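Local coordinates for hypothetical peroxiredoxin protein (Sinorhizobium meliloti, PDB 3UMA), which probably reduces hydrogen peroxide and organic hydroperoxides to water and alcohols at the expense of glutathione, as a thiol-specific peroxidase of the Prx5 subfamily, at residues K38-D43 against N101-M106; E51-G56 against V92-V97; N75-Y80 against I119-D124; T69-L74 against G170-S175. All blocks are in the same frame, centred on the assembly; numbering follows the deposited sequence.

Interaction 1 of 4, residues K38-D43 against N101-M106; sequences KEKTAD and NDLHVM
The first torsion of Leu103 (chi1 84°) sets CG between its backbone N and carbonyl carbon, and from there the two methyl branches part toward two lysines of strand 36-41. CD2 lies against Lys38, 3.8 Å from its CB and 4.0 Å from its CD. The chain of Lys38 bends at its second torsion (chi2 -132°), so it runs past this methyl before its ammonium end leads off. CD1 of Leu103 touches the aliphatic part of Lys40, with Lys40 CG 4.0 Å away, and the two side chains cross at about a right angle. Lysine suits both places at this surface: its methylenes cover a leucine while its charge stays outside.

Lys40 then reaches His104, where NZ meets the ring at its edge, in the ring plane, and gives a weak hydrogen bond of 3.3 Å to ND1. One face of the same ring has Leu103 CD1 4.1 Å above it, displaced toward the rim. With an alanine in place of Lys40, His104 ND1 would probably lose this partner and Leu103 CD1 would have one flank uncovered.

The start of the helix is fixed by Asp102, the N-cap residue, whose OD1 accepts from Val105 N at 3.0 Å in a nearly straight bond (163°), entering from above the carboxylate plane. The strand belongs to the 36-41/44-49 hairpin, and Lys38 pairs through its backbone with Ser123. The hairpin thus packs on the first turn of helix 103-113, the connecting helix of a beta-alpha-beta crossover in the thioredoxin fold.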
loop_
_atom_site.group_PDB
_atom_site.type_symbol
_atom_site.label_atom_id
_atom_site.label_comp_id
_atom_site.label_asym_id
_atom_site.label_seq_id
_atom_site.Cartn_x
_atom_site.Cartn_y
_atom_site.Cartn_z
ATOM N N LYS A 38 3.969 -5.278 -10.375
ATOM C CA LYS A 38 3.527 -6.585 -10.800
ATOM C C LYS A 38 2.567 -7.150 -9.771
ATOM O O LYS A 38 2.675 -6.867 -8.571
ATOM C CB LYS A 38 4.719 -7.508 -11.036
ATOM C CG LYS A 38 5.718 -6.948 -12.057
ATOM C CD LYS A 38 6.107 -7.968 -13.105
ATOM C CE LYS A 38 7.001 -7.347 -14.165
ATOM N NZ LYS A 38 6.904 -8.104 -15.444
ATOM N N GLU A 39 1.619 -7.937 -10.247
ATOM C CA GLU A 39 0.567 -8.452 -9.411
ATOM C C GLU A 39 0.064 -9.778 -9.964
ATOM O O GLU A 39 -0.227 -9.891 -11.152
ATOM C CB GLU A 39 -0.593 -7.441 -9.312
ATOM C CG GLU A 39 -1.837 -8.020 -8.633
ATOM C CD GLU A 39 -2.935 -7.009 -8.353
ATOM O OE1 GLU A 39 -2.975 -5.933 -8.998
ATOM O OE2 GLU A 39 -3.778 -7.310 -7.482
ATOM N N LYS A 40 -0.023 -10.773 -9.087
ATOM C CA LYS A 40 -0.636 -12.055 -9.392
ATOM C C LYS A 40 -2.132 -11.945 -9.185
ATOM O O LYS A 40 -2.597 -11.759 -8.064
ATOM C CB LYS A 40 -0.077 -13.154 -8.478
ATOM C CG LYS A 40 0.657 -14.275 -9.193
ATOM C CD LYS A 40 1.364 -15.194 -8.199
ATOM C CE LYS A 40 1.590 -16.594 -8.780
ATOM N NZ LYS A 40 2.825 -17.280 -8.251
ATOM N N THR A 41 -2.888 -12.032 -10.269
ATOM C CA THR A 41 -4.336 -12.125 -10.166
ATOM C C THR A 41 -4.781 -13.552 -10.499
ATOM O O THR A 41 -4.029 -14.321 -11.123
ATOM C CB THR A 41 -5.054 -11.075 -11.056
ATOM O OG1 THR A 41 -6.463 -11.110 -10.793
ATOM C CG2 THR A 41 -4.806 -11.333 -12.538
ATOM N N ALA A 42 -5.992 -13.912 -10.070
ATOM C CA ALA A 42 -6.560 -15.230 -10.381
ATOM C C ALA A 42 -6.563 -15.530 -11.891
ATOM O O ALA A 42 -6.483 -16.691 -12.297
ATOM C CB ALA A 42 -7.975 -15.369 -9.785
ATOM N N ASP A 43 -6.642 -14.480 -12.709
ATOM C CA ASP A 43 -6.535 -14.608 -14.165
ATOM C C ASP A 43 -5.092 -14.784 -14.674
ATOM O O ASP A 43 -4.887 -15.136 -15.845
ATOM C CB ASP A 43 -7.208 -13.418 -14.848
ATOM N N ASN A 101 8.103 -6.670 -1.574
ATOM C CA ASN A 101 8.191 -8.136 -1.638
ATOM C C ASN A 101 8.111 -8.528 -3.116
ATOM O O ASN A 101 7.539 -7.780 -3.928
ATOM C CB ASN A 101 6.989 -8.815 -0.947
ATOM C CG ASN A 101 7.131 -8.901 0.592
ATOM O OD1 ASN A 101 7.946 -9.667 1.120
ATOM N ND2 ASN A 101 6.332 -8.122 1.297
ATOM N N ASP A 102 8.626 -9.704 -3.455
ATOM C CA ASP A 102 8.530 -10.214 -4.823
ATOM C C ASP A 102 7.075 -10.585 -5.144
ATOM O O ASP A 102 6.227 -10.695 -4.249
ATOM C CB ASP A 102 9.485 -11.412 -5.018
ATOM C CG ASP A 102 9.090 -12.627 -4.194
ATOM O OD1 ASP A 102 8.136 -13.308 -4.596
ATOM O OD2 ASP A 102 9.739 -12.923 -3.139
ATOM N N LEU A 103 6.782 -10.820 -6.415
ATOM C CA LEU A 103 5.388 -11.010 -6.812
ATOM C C LEU A 103 4.803 -12.343 -6.365
ATOM O O LEU A 103 3.604 -12.447 -6.113
ATOM C CB LEU A 103 5.210 -10.755 -8.325
ATOM C CG LEU A 103 5.489 -11.817 -9.384
ATOM C CD1 LEU A 103 4.307 -12.749 -9.525
ATOM C CD2 LEU A 103 5.769 -11.145 -10.737
ATOM N N HIS A 104 5.640 -13.366 -6.211
ATOM C CA HIS A 104 5.117 -14.659 -5.769
ATOM C C HIS A 104 4.699 -14.639 -4.295
ATOM O O HIS A 104 3.711 -15.238 -3.904
ATOM C CB HIS A 104 6.126 -15.781 -6.018
ATOM C CG HIS A 104 6.652 -15.807 -7.418
ATOM N ND1 HIS A 104 5.935 -16.340 -8.469
ATOM C CD2 HIS A 104 7.815 -15.349 -7.942
ATOM C CE1 HIS A 104 6.639 -16.215 -9.582
ATOM N NE2 HIS A 104 7.785 -15.622 -9.291
ATOM N N VAL A 105 5.476 -13.957 -3.478
ATOM C CA VAL A 105 5.096 -13.794 -2.079
ATOM C C VAL A 105 3.819 -12.949 -1.991
ATOM O O VAL A 105 2.901 -13.300 -1.257
ATOM C CB VAL A 105 6.293 -13.243 -1.249
ATOM C CG1 VAL A 105 5.853 -12.755 0.122
ATOM C CG2 VAL A 105 7.363 -14.366 -1.108
HETATM N N MSE A 106 3.754 -11.854 -2.758
HETATM C CA MSE A 106 2.537 -11.027 -2.787
HETATM C C MSE A 106 1.315 -11.850 -3.153
HETATM O O MSE A 106 0.307 -11.795 -2.450
HETATM C CB MSE A 106 2.671 -9.817 -3.731
HETATM C CG MSE A 106 3.533 -8.720 -3.173
HETATM SE SE MSE A 106 2.994 -8.208 -1.335
HETATM C CE MSE A 106 1.540 -6.922 -1.634
#

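Interaction 2 of 4, residues E51-G56 against V92-V97; sequences ELLFKG and VDDIAV
Leu53 and Asp94 have the nearest CA atoms across the contact, 8.1 Å apart, and residues 53-56 and 93-96 run nearly antiparallel, their end-to-end directions 154° apart. The helix closes with Lys55 N bonded to Glu51 O, and Lys55 then leaves helical geometry. Gly56 follows with a positive phi of 70°, a conformation that glycine adopts easily.

The contact is made by side chains. Leu53 holds CG opposite its own N (chi1 -171°), which sends its two methyls across to the strand. CD2 meets Ala96 CB at 4.2 Å, and the small alanine lets the leucine come in close to the sheet. CD1 lies 4.0 Å from Asp94 OD2, the two side chains crossing at about a right angle. This is only packing for the carboxylate: OD2 takes its hydrogen bond from His120 NE2, with Lys57 NZ in a long, weak ion pair. Asp93 OD2 accepts a hydrogen bond from the backbone N of Arg58. On the helix side, CG of Leu53 sits 3.9 Å above the centre of the Phe54 ring.

The short helix lies against one face of the central parallel strands of the thioredoxin-fold sheet, which 94-99 shares with 58-64 and 120-123.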
loop_
_atom_site.group_PDB
_atom_site.type_symbol
_atom_site.label_atom_id
_atom_site.label_comp_id
_atom_site.label_asym_id
_atom_site.label_seq_id
_atom_site.Cartn_x
_atom_site.Cartn_y
_atom_site.Cartn_z
ATOM N N GLU A 51 -0.815 5.009 -13.701
ATOM C CA GLU A 51 -1.853 5.610 -14.545
ATOM C C GLU A 51 -3.134 4.797 -14.498
ATOM O O GLU A 51 -4.197 5.324 -14.166
ATOM C CB GLU A 51 -1.370 5.764 -15.988
ATOM C CG GLU A 51 -2.394 6.406 -16.912
ATOM C CD GLU A 51 -1.824 6.636 -18.296
ATOM O OE1 GLU A 51 -2.028 5.752 -19.161
ATOM O OE2 GLU A 51 -1.136 7.668 -18.495
ATOM N N LEU A 52 -3.024 3.509 -14.807
ATOM C CA LEU A 52 -4.154 2.588 -14.765
ATOM C C LEU A 52 -4.809 2.509 -13.387
ATOM O O LEU A 52 -6.030 2.373 -13.273
ATOM C CB LEU A 52 -3.721 1.176 -15.201
ATOM C CG LEU A 52 -4.745 0.060 -14.913
ATOM C CD1 LEU A 52 -6.009 0.180 -15.797
ATOM C CD2 LEU A 52 -4.142 -1.359 -15.002
ATOM N N LEU A 53 -3.989 2.556 -12.346
ATOM C CA LEU A 53 -4.494 2.414 -10.993
ATOM C C LEU A 53 -5.214 3.669 -10.528
ATOM O O LEU A 53 -6.304 3.589 -9.990
ATOM C CB LEU A 53 -3.368 2.050 -10.014
ATOM C CG LEU A 53 -3.861 1.670 -8.612
ATOM C CD1 LEU A 53 -4.902 0.536 -8.665
ATOM C CD2 LEU A 53 -2.678 1.289 -7.723
ATOM N N PHE A 54 -4.607 4.820 -10.760
ATOM C CA PHE A 54 -5.050 6.053 -10.113
ATOM C C PHE A 54 -5.853 7.055 -10.971
ATOM O O PHE A 54 -6.648 7.827 -10.437
ATOM C CB PHE A 54 -3.842 6.764 -9.492
ATOM C CG PHE A 54 -3.175 5.975 -8.411
ATOM C CD1 PHE A 54 -3.769 5.857 -7.151
ATOM C CD2 PHE A 54 -1.955 5.343 -8.639
ATOM C CE1 PHE A 54 -3.151 5.128 -6.139
ATOM C CE2 PHE A 54 -1.332 4.601 -7.616
ATOM C CZ PHE A 54 -1.937 4.493 -6.377
ATOM N N LYS A 55 -5.644 7.057 -12.285
ATOM C CA LYS A 55 -6.165 8.158 -13.093
ATOM C C LYS A 55 -7.669 8.119 -13.238
ATOM O O LYS A 55 -8.247 7.086 -13.553
ATOM C CB LYS A 55 -5.472 8.258 -14.454
ATOM C CG LYS A 55 -4.017 8.774 -14.412
ATOM C CD LYS A 55 -3.756 9.857 -13.362
ATOM C CE LYS A 55 -3.057 11.075 -13.977
ATOM N NZ LYS A 55 -2.332 11.909 -12.958
ATOM N N GLY A 56 -8.295 9.261 -12.965
ATOM C CA GLY A 56 -9.743 9.393 -13.038
ATOM C C GLY A 56 -10.402 8.622 -11.920
ATOM O O GLY A 56 -11.589 8.302 -12.010
ATOM N N VAL A 92 -15.078 5.426 -3.170
ATOM C CA VAL A 92 -13.731 4.957 -3.451
ATOM C C VAL A 92 -13.868 3.900 -4.516
ATOM O O VAL A 92 -14.648 2.956 -4.363
ATOM C CB VAL A 92 -13.071 4.362 -2.178
ATOM C CG1 VAL A 92 -11.831 3.557 -2.528
ATOM C CG2 VAL A 92 -12.753 5.472 -1.171
ATOM N N ASP A 93 -13.105 4.041 -5.591
ATOM C CA ASP A 93 -13.186 3.080 -6.691
ATOM C C ASP A 93 -12.385 1.808 -6.452
ATOM O O ASP A 93 -12.809 0.726 -6.883
ATOM C CB ASP A 93 -12.732 3.732 -7.994
ATOM C CG ASP A 93 -13.520 4.977 -8.310
ATOM O OD1 ASP A 93 -14.759 4.878 -8.344
ATOM O OD2 ASP A 93 -12.910 6.046 -8.501
ATOM N N ASP A 94 -11.226 1.936 -5.789
ATOM C CA ASP A 94 -10.308 0.796 -5.642
ATOM C C ASP A 94 -9.500 0.832 -4.340
ATOM O O ASP A 94 -9.272 1.890 -3.766
ATOM C CB ASP A 94 -9.330 0.776 -6.825
ATOM C CG ASP A 94 -9.175 -0.607 -7.446
ATOM O OD1 ASP A 94 -9.472 -1.635 -6.773
ATOM O OD2 ASP A 94 -8.748 -0.658 -8.628
ATOM N N ILE A 95 -9.061 -0.341 -3.886
ATOM C CA ILE A 95 -8.143 -0.416 -2.753
ATOM C C ILE A 95 -6.925 -1.249 -3.143
ATOM O O ILE A 95 -7.066 -2.320 -3.757
ATOM C CB ILE A 95 -8.814 -1.009 -1.497
ATOM C CG1 ILE A 95 -10.121 -0.274 -1.172
ATOM C CG2 ILE A 95 -7.837 -0.961 -0.284
ATOM C CD1 ILE A 95 -11.015 -1.018 -0.172
ATOM N N ALA A 96 -5.742 -0.745 -2.783
ATOM C CA ALA A 96 -4.489 -1.435 -3.053
ATOM C C ALA A 96 -3.590 -1.457 -1.834
ATOM O O ALA A 96 -3.520 -0.481 -1.104
ATOM C CB ALA A 96 -3.752 -0.774 -4.198
ATOM N N VAL A 97 -2.914 -2.586 -1.628
ATOM C CA VAL A 97 -1.778 -2.674 -0.719
ATOM C C VAL A 97 -0.504 -2.826 -1.551
ATOM O O VAL A 97 -0.494 -3.531 -2.556
ATOM C CB VAL A 97 -1.940 -3.856 0.302
ATOM C CG1 VAL A 97 -2.068 -5.218 -0.407
ATOM C CG2 VAL A 97 -0.793 -3.862 1.359
#

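Interaction 3 of 4, residues N75-Y80 against I119-D124; sequences NHLPGY and IHFLSD
Leu77 and Phe121 join helix 70-82, the helix whose first turn carries the predicted peroxidatic cysteine, to strand 120-123 of the central sheet, a helix-on-sheet layer of the thioredoxin fold.

The apolar contact is between these two side chains. The first torsion of Leu77 (chi1 173°) swings CG away from its backbone N and out toward the strand, where both methyls meet the far rim of the Phe121 ring. CD2 is 3.9 Å from CE1 of Phe121 and lies at the ring's edge, near its plane, while CD1 meets CZ of the same ring from obliquely above the rim, at 4.0 Å. The side chains cross at about a right angle. Trp109 and Ser113 of helix 103-113 also touch Leu77, and Ala110 touches Phe121; Leu77 and Phe121 are both buried between helix and sheet, where large apolar side chains suit the place.

Polar contacts shape the helix itself. Gly79 N bonds to Asn75 O at 3.2 Å, and the Tyr80 N to His76 O bond is weak. Pro78 has no N-H to give to the preceding turn, and the helix is kinked there. The ring of Tyr80 turns from the strand, stacks on Phe62 and has His76 ND1 at its edge, in plane.

The remaining touch pairs a side chain with a backbone: the unbranched end of Ile119 reaches over, and its CD1 stops 4.0 Å from Tyr80 O.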
loop_
_atom_site.group_PDB
_atom_site.type_symbol
_atom_site.label_atom_id
_atom_site.label_comp_id
_atom_site.label_asym_id
_atom_site.label_seq_id
_atom_site.Cartn_x
_atom_site.Cartn_y
_atom_site.Cartn_z
ATOM N N ASN A 75 -3.087 -7.427 11.556
ATOM C CA ASN A 75 -3.644 -6.145 11.939
ATOM C C ASN A 75 -3.968 -5.249 10.715
ATOM O O ASN A 75 -5.127 -4.979 10.443
ATOM C CB ASN A 75 -2.604 -5.474 12.854
ATOM C CG ASN A 75 -3.159 -4.333 13.657
ATOM O OD1 ASN A 75 -3.822 -3.441 13.128
ATOM N ND2 ASN A 75 -2.865 -4.338 14.960
ATOM N N HIS A 76 -2.938 -4.808 9.987
ATOM C CA HIS A 76 -3.076 -3.754 8.979
ATOM C C HIS A 76 -3.971 -4.228 7.811
ATOM O O HIS A 76 -5.020 -3.642 7.551
ATOM C CB HIS A 76 -1.681 -3.287 8.537
ATOM C CG HIS A 76 -1.641 -1.954 7.842
ATOM N ND1 HIS A 76 -2.662 -1.029 7.906
ATOM C CD2 HIS A 76 -0.666 -1.379 7.098
ATOM C CE1 HIS A 76 -2.327 0.050 7.219
ATOM N NE2 HIS A 76 -1.113 -0.133 6.726
ATOM N N LEU A 77 -3.592 -5.322 7.162
ATOM C CA LEU A 77 -4.359 -5.852 6.035
ATOM C C LEU A 77 -5.762 -6.346 6.393
ATOM O O LEU A 77 -6.725 -5.983 5.715
ATOM C CB LEU A 77 -3.577 -6.963 5.317
ATOM C CG LEU A 77 -4.311 -7.732 4.210
ATOM C CD1 LEU A 77 -4.608 -6.795 3.037
ATOM C CD2 LEU A 77 -3.504 -8.955 3.759
ATOM N N PRO A 78 -5.892 -7.191 7.447
ATOM C CA PRO A 78 -7.249 -7.632 7.800
ATOM C C PRO A 78 -8.201 -6.472 8.028
ATOM O O PRO A 78 -9.372 -6.595 7.701
ATOM C CB PRO A 78 -7.049 -8.418 9.102
ATOM C CG PRO A 78 -5.659 -8.908 9.017
ATOM C CD PRO A 78 -4.875 -7.818 8.311
ATOM N N GLY A 79 -7.703 -5.354 8.553
ATOM C CA GLY A 79 -8.530 -4.161 8.759
ATOM C C GLY A 79 -9.132 -3.652 7.455
ATOM O O GLY A 79 -10.322 -3.332 7.395
ATOM N N TYR A 80 -8.309 -3.547 6.410
ATOM C CA TYR A 80 -8.825 -3.173 5.093
ATOM C C TYR A 80 -9.731 -4.227 4.474
ATOM O O TYR A 80 -10.703 -3.866 3.816
ATOM C CB TYR A 80 -7.713 -2.744 4.132
ATOM C CG TYR A 80 -7.194 -1.373 4.490
ATOM C CD1 TYR A 80 -7.810 -0.228 3.995
ATOM C CD2 TYR A 80 -6.129 -1.219 5.373
ATOM C CE1 TYR A 80 -7.368 1.027 4.348
ATOM C CE2 TYR A 80 -5.683 0.016 5.726
ATOM C CZ TYR A 80 -6.302 1.148 5.213
ATOM O OH TYR A 80 -5.854 2.401 5.574
ATOM N N ILE A 119 -8.932 -6.789 -3.420
ATOM C CA ILE A 119 -8.040 -5.661 -3.236
ATOM C C ILE A 119 -6.808 -5.932 -4.096
ATOM O O ILE A 119 -6.446 -7.089 -4.286
ATOM C CB ILE A 119 -7.731 -5.543 -1.702
ATOM C CG1 ILE A 119 -8.616 -4.482 -1.070
ATOM C CG2 ILE A 119 -6.263 -5.299 -1.366
ATOM C CD1 ILE A 119 -9.063 -4.838 0.307
ATOM N N HIS A 120 -6.185 -4.896 -4.654
ATOM C CA HIS A 120 -4.910 -5.108 -5.356
ATOM C C HIS A 120 -3.775 -5.472 -4.369
ATOM O O HIS A 120 -3.689 -4.907 -3.269
ATOM C CB HIS A 120 -4.491 -3.893 -6.167
ATOM C CG HIS A 120 -5.417 -3.560 -7.296
ATOM N ND1 HIS A 120 -5.205 -3.990 -8.592
ATOM C CD2 HIS A 120 -6.545 -2.811 -7.329
ATOM C CE1 HIS A 120 -6.169 -3.527 -9.367
ATOM N NE2 HIS A 120 -6.996 -2.811 -8.624
ATOM N N PHE A 121 -2.943 -6.427 -4.763
ATOM C CA PHE A 121 -1.710 -6.752 -4.047
ATOM C C PHE A 121 -0.543 -6.414 -4.961
ATOM O O PHE A 121 -0.241 -7.168 -5.891
ATOM C CB PHE A 121 -1.687 -8.236 -3.632
ATOM C CG PHE A 121 -2.582 -8.540 -2.447
ATOM C CD1 PHE A 121 -2.026 -8.811 -1.190
ATOM C CD2 PHE A 121 -3.972 -8.550 -2.591
ATOM C CE1 PHE A 121 -2.834 -9.097 -0.089
ATOM C CE2 PHE A 121 -4.802 -8.796 -1.493
ATOM C CZ PHE A 121 -4.220 -9.065 -0.233
ATOM N N LEU A 122 0.079 -5.266 -4.700
ATOM C CA LEU A 122 1.084 -4.716 -5.574
ATOM C C LEU A 122 2.478 -5.005 -5.042
ATOM O O LEU A 122 2.796 -4.688 -3.888
ATOM C CB LEU A 122 0.901 -3.194 -5.712
ATOM C CG LEU A 122 -0.470 -2.661 -6.149
ATOM C CD1 LEU A 122 -0.459 -1.134 -6.159
ATOM C CD2 LEU A 122 -0.829 -3.217 -7.538
ATOM N N SER A 123 3.309 -5.567 -5.908
ATOM C CA SER A 123 4.685 -5.854 -5.603
ATOM C C SER A 123 5.559 -4.681 -6.040
ATOM O O SER A 123 5.546 -4.299 -7.226
ATOM C CB SER A 123 5.098 -7.161 -6.299
ATOM O OG SER A 123 6.489 -7.200 -6.504
ATOM N N ASP A 124 6.254 -4.076 -5.080
ATOM C CA ASP A 124 7.279 -3.048 -5.327
ATOM C C ASP A 124 8.648 -3.653 -4.965
ATOM O O ASP A 124 9.384 -3.143 -4.088
ATOM C CB ASP A 124 6.985 -1.785 -4.503
ATOM C CG ASP A 124 7.867 -0.616 -4.876
ATOM O OD1 ASP A 124 8.268 -0.512 -6.046
ATOM O OD2 ASP A 124 8.181 0.222 -3.999
#

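Interaction 4 of 4, residues T69-L74 against G170-S175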
loop_
_atom_site.group_PDB
_atom_site.type_symbol
_atom_site.label_atom_id
_atom_site.label_comp_id
_atom_site.label_asym_id
_atom_site.label_seq_id
_atom_site.Cartn_x
_atom_site.Cartn_y
_atom_site.Cartn_z
ATOM N N THR A 69 4.329 -10.595 7.664
ATOM C CA THR A 69 4.840 -10.098 8.939
ATOM C C THR A 69 3.637 -9.801 9.861
ATOM O O THR A 69 2.553 -9.504 9.366
ATOM C CB THR A 69 5.784 -8.885 8.781
ATOM O OG1 THR A 69 5.032 -7.737 8.384
ATOM C CG2 THR A 69 6.871 -9.171 7.738
ATOM N N PRO A 70 3.815 -9.924 11.196
ATOM C CA PRO A 70 2.672 -9.901 12.130
ATOM C C PRO A 70 1.779 -8.646 12.107
ATOM O O PRO A 70 0.564 -8.783 12.019
ATOM C CB PRO A 70 3.348 -10.075 13.501
ATOM C CG PRO A 70 4.633 -10.847 13.161
ATOM C CD PRO A 70 5.084 -10.156 11.915
ATOM N N THR A 71 2.351 -7.453 12.199
ATOM C CA THR A 71 1.522 -6.249 12.205
ATOM C C THR A 71 0.810 -6.120 10.855
ATOM O O THR A 71 -0.390 -5.828 10.798
ATOM C CB THR A 71 2.331 -4.970 12.535
ATOM O OG1 THR A 71 2.910 -5.102 13.832
ATOM C CG2 THR A 71 1.415 -3.711 12.532
ATOM N N CYS A 72 1.536 -6.400 9.776
ATOM C CA CYS A 72 0.953 -6.326 8.434
ATOM C C CYS A 72 -0.164 -7.357 8.230
ATOM O O CYS A 72 -1.215 -7.013 7.729
ATOM C CB CYS A 72 2.041 -6.463 7.374
ATOM S SG CYS A 72 3.489 -5.421 7.665
ATOM N N SER A 73 0.060 -8.607 8.643
ATOM C CA SER A 73 -0.893 -9.716 8.357
ATOM C C SER A 73 -2.023 -9.909 9.369
ATOM O O SER A 73 -3.092 -10.402 9.015
ATOM C CB SER A 73 -0.166 -11.062 8.247
ATOM O OG SER A 73 0.971 -10.954 7.433
ATOM N N LEU A 74 -1.766 -9.585 10.631
ATOM C CA LEU A 74 -2.758 -9.810 11.685
ATOM C C LEU A 74 -3.609 -8.584 11.942
ATOM O O LEU A 74 -4.710 -8.690 12.484
ATOM C CB LEU A 74 -2.080 -10.212 13.003
ATOM C CG LEU A 74 -1.317 -11.539 13.035
ATOM C CD1 LEU A 74 -0.428 -11.572 14.277
ATOM C CD2 LEU A 74 -2.300 -12.714 13.025
ATOM N N GLY A 170 5.562 -0.986 13.945
ATOM C CA GLY A 170 4.739 -1.852 14.792
ATOM C C GLY A 170 3.403 -1.234 15.168
ATOM O O GLY A 170 2.606 -1.841 15.894
ATOM N N GLN A 171 3.161 -0.021 14.690
ATOM C CA GLN A 171 1.879 0.650 14.895
ATOM C C GLN A 171 1.127 0.706 13.578
ATOM O O GLN A 171 1.754 0.818 12.506
ATOM C CB GLN A 171 2.111 2.052 15.478
ATOM C CG GLN A 171 2.820 1.957 16.860
ATOM C CD GLN A 171 2.910 3.264 17.627
ATOM O OE1 GLN A 171 2.230 4.240 17.308
ATOM N NE2 GLN A 171 3.758 3.281 18.667
ATOM N N ALA A 172 -0.203 0.622 13.663
ATOM C CA ALA A 172 -1.073 0.590 12.495
ATOM C C ALA A 172 -2.432 1.254 12.750
ATOM O O ALA A 172 -3.454 0.817 12.224
ATOM C CB ALA A 172 -1.260 -0.856 12.017
ATOM N N THR A 173 -2.454 2.325 13.535
ATOM C CA THR A 173 -3.728 2.975 13.845
ATOM C C THR A 173 -4.030 4.130 12.893
ATOM O O THR A 173 -5.007 4.073 12.153
ATOM C CB THR A 173 -3.813 3.397 15.340
ATOM O OG1 THR A 173 -3.755 2.220 16.156
ATOM C CG2 THR A 173 -5.092 4.139 15.625
ATOM N N ALA A 174 -3.177 5.152 12.908
ATOM C CA ALA A 174 -3.285 6.282 11.979
ATOM C C ALA A 174 -3.429 5.823 10.511
ATOM O O ALA A 174 -4.213 6.403 9.747
ATOM C CB ALA A 174 -2.075 7.255 12.159
ATOM N N SER A 175 -2.729 4.746 10.146
ATOM C CA SER A 175 -2.771 4.209 8.774
ATOM C C SER A 175 -3.777 3.072 8.579
ATOM O O SER A 175 -3.882 2.515 7.495
ATOM C CB SER A 175 -1.357 3.779 8.331
ATOM O OG SER A 175 -0.926 2.630 9.034
#
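Thr71 meets Gly170 and Ala172 at the start of helix 70-82, where the PxxxTxxC motif of peroxiredoxins (Pro65, Thr69, Cys72) turns into the helix carrying the predicted peroxidatic cysteine. From CB, which points toward the 170-175 loop, the side chain of Thr71 forks. OG1 stands opposite the carbonyl carbon (chi1 -61°) and comes over Gly170, 3.9 Å from both its CA and its O. The second branch, CG2, opposite the backbone N, meets Ala172 CB at 3.9 Å, methyl against methyl, and lies 4.0 Å from Gly170 O. Thus OG1 meets Gly170, while CG2 meets Ala172 and also the Gly170 carbonyl. The backbone of Gly170 lies beside the hydroxyl, and the small alanine lets the loop lie close.

With an alanine here, both tips of Thr71 are lost, and a gap would probably open between the first helical turn and the loop, leaving Ala172 CB without its methyl partner.

Cys72 points the other way, into the protein. Arg150 of strand 147-156 touches Thr71, Cys72, Ala172 and Ser175; its place beside the cysteine is consistent with the arginine of peroxiredoxin active sites. The loop thus lies at the border of that site.

The helix start is held by Ser73, both of whose donors go to Thr69 O. The backbone N of Ser73 lies 2.7 Å from this oxygen, and Ser73 OG reaches it at 2.9 Å from above the carbonyl plane, 40° out of it.

Overall arrangement
Interactions 2 and 3 share the central sheet through the neighbouring strands 94-99 and 120-123, interaction 1 packs against them, and interactions 3 and 4 share helix 70-82. Interaction 1 joins interaction 3 through Glu39 OE2, 3.0 Å from Phe121 N, and Asn101 O, 2.8 Å from Ser123 OG; interaction 2 joins interaction 3 through the strand pairing of Val97 O with Leu122 N at 2.8 Å. Tyr80 OH, 2.8 Å from Ser175 O, ties interaction 3 to the loop of interaction 4. Interaction 4 holds the predicted catalytic Cys72, whose side chain is about 6 Å from that of Leu77 in interaction 3. The centres of interactions 1 and 2 lie about 21 and 22 Å from its own.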